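PDB 4P25: major capsid protein from Norovirus Hu/GI.7/TCH-060/USA/2003, which forms the capsid of norovirus and, through its protruding P domain, binds histo-blood group antigens such as Lewis Y. Local coordinates for residues N17-N20 with A25-N28; A134-A137 with S142-F145. All coordinates share one frame; numbering follows the deposited sequence.

How the interactions relate
From the N terminus, the chain first meets itself at interaction 1, where residues 17-20 and 25-28 close a short loop of four residues just before strand 29-31. It then runs through the sheet strands 66-73, 78-83, 108-115 and 125-130 before interaction 2, where residues 134-137 and 142-145 close another four-residue loop. The two loops follow in series and neither nest nor cross. The centres of interactions 1 and 2 are about 29 Å apart, on opposite sides of the centre of the chain. Interaction 1 gathers the N-terminal segment against helix 225-234 and strand 201-208; interaction 2 fastens a connecting loop to the outer strand of the six-stranded sheet, in the glycan-binding half of the P domain.

Interaction 1: residues N17-N20 with A25-N28; sequences NLAN and AMIN
Met26 and Ala19 are partners in a single isolated beta bridge, their CA atoms 4.3 Å apart, in the N-terminal part of the norovirus P domain. The bridge lies just ahead of strand 29-31. Two backbone hydrogen bonds flank the pair: Ile27 N gives a nearly straight bond to Leu18 O (2.9 Å, 172° at the hydrogen), and Asn20 N bonds to Ala25 O at 2.8 Å.

Met26 is the side chain to follow. Its CB passes 4.0 Å from Leu18 O, and CG carries the chain on without a close partner across the contact. SD then rides over Ala19, 4.1 Å from CA, with the alanine methyl a little farther off. Bends at both chi2 and chi3 curl the end back, so CE comes down on the peptide between Asn17 and Leu18, 3.3 Å from Asn17 C. Met26 and Ala19 also pack against Ser60 of the second subunit, while Asn17 OD1 is bonded to Gln63 of that subunit, which places this loop at the dimer interface.

Ile27 works elsewhere: its CD1 leans against Leu18 CB and Ala19 O. Leu18 itself leads away to Pro224 and to Glu226 and Phe227 of helix 225-234, joining the bridge to the helix.

Asn20 braces the intervening turn. Its OD1 accepts from Arg22 N, an Asx turn, and its ND2 bonds to Val219 O and Ser207 OG, so the buried amide is satisfied at both ends. Carbon also closes round Leu18 O, which accepts the Ile27 N-H: Met26 CE lies 3.3 Å from it and Ile27 CG1 3.5 Å.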
ATOM      1  N   ASN A  17     -11.658   1.335  -3.044  1.00 14.88           N
ATOM      2  CA  ASN A  17     -10.305   1.554  -3.574  1.00 14.29           C
ATOM      3  C   ASN A  17      -9.375   2.208  -2.541  1.00 10.93           C
ATOM      4  O   ASN A  17      -8.288   2.676  -2.881  1.00 13.09           O
ATOM      5  CB  ASN A  17     -10.328   2.407  -4.851  1.00 15.83           C
ATOM      6  CG  ASN A  17     -10.575   1.593  -6.111  1.00 21.39           C
ATOM      7  OD1 ASN A  17     -10.363   0.382  -6.141  1.00 20.67           O
ATOM      8  ND2 ASN A  17     -11.017   2.269  -7.169  1.00 21.54           N
ATOM      9  N   LEU A  18      -9.800   2.231  -1.282  1.00  9.76           N
ATOM     10  CA  LEU A  18      -8.975   2.776  -0.202  1.00 11.35           C
ATOM     11  C   LEU A  18      -8.388   1.672   0.667  1.00  8.77           C
ATOM     12  O   LEU A  18      -9.044   0.656   0.910  1.00 10.53           O
ATOM     13  CB  LEU A  18      -9.791   3.738   0.663  1.00 10.20           C
ATOM     14  CG  LEU A  18     -10.238   5.012  -0.054  1.00 14.50           C
ATOM     15  CD1 LEU A  18     -11.070   5.894   0.865  1.00 20.46           C
ATOM     16  CD2 LEU A  18      -9.014   5.757  -0.572  1.00 20.63           C
ATOM     17  N   ALA A  19      -7.156   1.878   1.134  1.00  8.19           N
ATOM     18  CA  ALA A  19      -6.461   0.895   1.961  1.00  7.34           C
ATOM     19  C   ALA A  19      -6.750   1.035   3.455  1.00  7.00           C
ATOM     20  O   ALA A  19      -6.947   2.134   3.965  1.00  8.38           O
ATOM     21  CB  ALA A  19      -4.950   0.973   1.719  1.00  9.92           C
ATOM     22  N   ASN A  20      -6.761  -0.094   4.153  1.00  6.37           N
ATOM     23  CA  ASN A  20      -6.754  -0.092   5.605  1.00  5.38           C
ATOM     24  C   ASN A  20      -5.435   0.515   6.091  1.00  5.70           C
ATOM     25  O   ASN A  20      -4.384   0.355   5.452  1.00  8.53           O
ATOM     26  CB  ASN A  20      -6.895  -1.525   6.125  1.00  5.77           C
ATOM     27  CG  ASN A  20      -7.404  -1.587   7.552  1.00  5.91           C
ATOM     28  OD1 ASN A  20      -6.665  -1.314   8.508  1.00  8.75           O
ATOM     29  ND2 ASN A  20      -8.662  -1.994   7.712  1.00  7.96           N
ATOM     30  N   ALA A  25      -4.367  -4.250   3.474  1.00  9.10           N
ATOM     31  CA  ALA A  25      -5.597  -4.790   2.916  1.00  7.81           C
ATOM     32  C   ALA A  25      -6.437  -3.626   2.433  1.00 10.05           C
ATOM     33  O   ALA A  25      -6.195  -2.478   2.811  1.00 11.60           O
ATOM     34  CB  ALA A  25      -6.358  -5.582   3.977  1.00 11.14           C
ATOM     35  N   MET A  26      -7.429  -3.928   1.603  1.00 11.23           N
ATOM     36  CA  MET A  26      -8.348  -2.908   1.132  1.00 10.38           C
ATOM     37  C   MET A  26      -9.578  -2.857   2.032  1.00 11.66           C
ATOM     38  O   MET A  26      -9.953  -3.849   2.660  1.00 11.55           O
ATOM     39  CB  MET A  26      -8.746  -3.184  -0.314  1.00 11.41           C
ATOM     40  CG  MET A  26      -7.557  -3.218  -1.252  1.00 12.52           C
ATOM     41  SD  MET A  26      -6.586  -1.696  -1.161  1.00 12.93           S
ATOM     42  CE  MET A  26      -7.777  -0.564  -1.869  1.00 12.59           C
ATOM     43  N   ILE A  27     -10.202  -1.691   2.097  1.00  8.60           N
ATOM     44  CA  ILE A  27     -11.425  -1.542   2.878  1.00  7.76           C
ATOM     45  C   ILE A  27     -12.595  -2.242   2.196  1.00 11.33           C
ATOM     46  O   ILE A  27     -12.804  -2.090   0.990  1.00 12.48           O
ATOM     47  CB  ILE A  27     -11.738  -0.063   3.138  1.00  9.09           C
ATOM     48  CG1 ILE A  27     -10.631   0.529   4.014  1.00 15.59           C
ATOM     49  CG2 ILE A  27     -13.102   0.092   3.821  1.00 10.66           C
ATOM     50  CD1 ILE A  27     -10.689   2.020   4.162  1.00 18.91           C
ATOM     51  N   ASN A  28     -13.324  -3.024   2.991  1.00 11.52           N
ATOM     52  CA  ASN A  28     -14.446  -3.828   2.536  1.00 13.85           C
ATOM     53  C   ASN A  28     -15.793  -3.206   2.887  1.00 11.38           C
ATOM     54  O   ASN A  28     -16.768  -3.376   2.158  1.00 14.79           O
ATOM     55  CB  ASN A  28     -14.348  -5.224   3.173  1.00 20.39           C
ATOM     56  CG  ASN A  28     -15.605  -6.047   2.987  1.00 32.00           C
ATOM     57  OD1 ASN A  28     -16.428  -6.165   3.899  1.00 32.11           O
ATOM     58  ND2 ASN A  28     -15.755  -6.634   1.808  1.00 30.68           N
TER

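Interaction 2: residues A134-A137 with S142-F145; sequences APFA and SIEF
Ala137 and Ser142 form an antiparallel hydrogen-bonded pair that closes a hairpin-like turn, with four residues making the bend. Two backbone bonds hold it. Ala137 N reaches Ser142 O at 2.9 Å, though it is bent to 140° at the hydrogen; the return bond from Ser142 N to Ala137 O is longer, 3.2 Å, and straighter, but the donor sits 51° out of the carbonyl plane. Ala137 O and Ser142 O also stand close, as two acceptors with no bond between them.

A water adds a second polar link. It donates to Pro135 O at 2.6 Å and also bonds Ser142 OG at 2.7 Å, linking Pro135, two residues before Ala137, to the side chain of the same Ser142 that makes the backbone bonds.

Van der Waals packing is done by two pairs. Pro135 and Glu144 cross at a slant: Pro135 CB lies 3.5 Å from Glu144 CD, and the proline edge at CB and CG rests against Glu144 CG and the carboxylate group, while Glu144 also touches Thr74. Phe136 and Ile143, the apolar pair, run side by side in the same direction, with Ile143 CG2 3.8 Å from Phe136 CD1 in an oblique approach. With CG anti to the backbone N (chi1 -175°), the Phe136 ring lies alongside Ile143.

The Phe136 ring also meets Trp109, whose sequence neighbours Asp108 and His110 belong to the glycan pocket, edge-to-face, and packs on Phe101, Pro177 and Val130; its side chain stays about 12 Å from the bound galactose. Strand 142-144, the outermost on its side of the six-stranded sheet within this chain, is paired with strand 78-83 through the backbone bonding of Ile143 with Leu80, and the 134-137 segment lines its other edge after strand 125-130.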
ATOM      1  N   ALA A 134       6.806 -10.593  27.724  1.00 18.25           N
ATOM      2  CA  ALA A 134       7.800  -9.672  28.292  1.00 17.69           C
ATOM      3  C   ALA A 134       8.916  -9.188  27.342  1.00 15.83           C
ATOM      4  O   ALA A 134       9.255  -8.003  27.356  1.00 21.05           O
ATOM      5  CB  ALA A 134       8.387 -10.225  29.604  1.00 18.12           C
ATOM      6  N   PRO A 135       9.488 -10.087  26.515  1.00 14.18           N
ATOM      7  CA  PRO A 135      10.530  -9.599  25.600  1.00 16.82           C
ATOM      8  C   PRO A 135      10.020  -8.756  24.424  1.00 18.03           C
ATOM      9  O   PRO A 135      10.833  -8.285  23.625  1.00 16.60           O
ATOM     10  CB  PRO A 135      11.166 -10.895  25.079  1.00 18.82           C
ATOM     11  CG  PRO A 135      10.852 -11.915  26.121  1.00 25.51           C
ATOM     12  CD  PRO A 135       9.476 -11.560  26.578  1.00 17.48           C
ATOM     13  N   PHE A 136       8.706  -8.580  24.317  1.00 13.25           N
ATOM     14  CA  PHE A 136       8.123  -7.725  23.288  1.00 11.60           C
ATOM     15  C   PHE A 136       8.300  -6.277  23.736  1.00 10.49           C
ATOM     16  O   PHE A 136       7.517  -5.755  24.533  1.00 12.71           O
ATOM     17  CB  PHE A 136       6.643  -8.084  23.092  1.00 11.81           C
ATOM     18  CG  PHE A 136       5.950  -7.339  21.970  1.00 11.34           C
ATOM     19  CD1 PHE A 136       6.066  -7.763  20.650  1.00 11.52           C
ATOM     20  CD2 PHE A 136       5.145  -6.250  22.250  1.00 10.19           C
ATOM     21  CE1 PHE A 136       5.403  -7.089  19.627  1.00 13.12           C
ATOM     22  CE2 PHE A 136       4.479  -5.576  21.239  1.00 10.37           C
ATOM     23  CZ  PHE A 136       4.613  -5.996  19.924  1.00 12.76           C
ATOM     24  N   ALA A 137       9.356  -5.646  23.228  1.00 11.30           N
ATOM     25  CA  ALA A 137       9.724  -4.294  23.649  1.00 13.19           C
ATOM     26  C   ALA A 137       9.939  -3.363  22.462  1.00 11.08           C
ATOM     27  O   ALA A 137      11.036  -2.828  22.281  1.00 13.64           O
ATOM     28  CB  ALA A 137      10.989  -4.344  24.508  1.00 14.78           C
ATOM     29  N   SER A 142      13.371  -3.758  20.367  1.00  9.74           N
ATOM     30  CA  SER A 142      13.633  -5.181  20.187  1.00 11.29           C
ATOM     31  C   SER A 142      12.409  -6.043  20.451  1.00 10.42           C
ATOM     32  O   SER A 142      11.591  -5.745  21.326  1.00 12.05           O
ATOM     33  CB  SER A 142      14.810  -5.643  21.053  1.00 19.94           C
ATOM     34  OG  SER A 142      14.489  -5.595  22.428  1.00 23.00           O
ATOM     35  N   ILE A 143      12.289  -7.111  19.670  1.00 10.49           N
ATOM     36  CA  ILE A 143      11.285  -8.136  19.912  1.00 11.63           C
ATOM     37  C   ILE A 143      11.951  -9.488  19.757  1.00 12.39           C
ATOM     38  O   ILE A 143      13.041  -9.589  19.186  1.00 14.44           O
ATOM     39  CB  ILE A 143      10.097  -8.038  18.927  1.00 11.14           C
ATOM     40  CG1 ILE A 143      10.572  -8.236  17.482  1.00 11.91           C
ATOM     41  CG2 ILE A 143       9.351  -6.717  19.106  1.00 13.22           C
ATOM     42  CD1 ILE A 143       9.458  -8.179  16.456  1.00 14.36           C
ATOM     43  N   GLU A 144      11.317 -10.531  20.276  1.00 11.11           N
ATOM     44  CA  GLU A 144      11.821 -11.877  20.060  1.00 11.03           C
ATOM     45  C   GLU A 144      10.869 -12.651  19.160  1.00 11.18           C
ATOM     46  O   GLU A 144       9.720 -12.256  18.978  1.00 12.73           O
ATOM     47  CB  GLU A 144      12.062 -12.595  21.390  1.00 12.40           C
ATOM     48  CG  GLU A 144      13.116 -11.876  22.241  1.00 14.64           C
ATOM     49  CD  GLU A 144      13.645 -12.703  23.405  1.00 19.07           C
ATOM     50  OE1 GLU A 144      13.246 -13.876  23.551  1.00 23.68           O
ATOM     51  OE2 GLU A 144      14.466 -12.162  24.175  1.00 29.22           O
ATOM     52  N   PHE A 145      11.367 -13.730  18.569  1.00 11.32           N
ATOM     53  CA  PHE A 145      10.538 -14.568  17.709  1.00 11.03           C
ATOM     54  C   PHE A 145      11.020 -16.008  17.714  1.00 11.38           C
ATOM     55  O   PHE A 145      12.152 -16.304  18.113  1.00 13.89           O
ATOM     56  CB  PHE A 145      10.508 -14.030  16.260  1.00 13.03           C
ATOM     57  CG  PHE A 145      11.839 -14.108  15.546  1.00 12.22           C
ATOM     58  CD1 PHE A 145      12.234 -15.269  14.896  1.00 10.84           C
ATOM     59  CD2 PHE A 145      12.689 -13.009  15.514  1.00 11.97           C
ATOM     60  CE1 PHE A 145      13.464 -15.344  14.244  1.00  9.94           C
ATOM     61  CE2 PHE A 145      13.913 -13.074  14.860  1.00 13.84           C
ATOM     62  CZ  PHE A 145      14.298 -14.243  14.222  1.00 13.02           C
TER
HETATM   63  O   HOH W   1      13.376  -7.820  23.585  1.00 25.50           O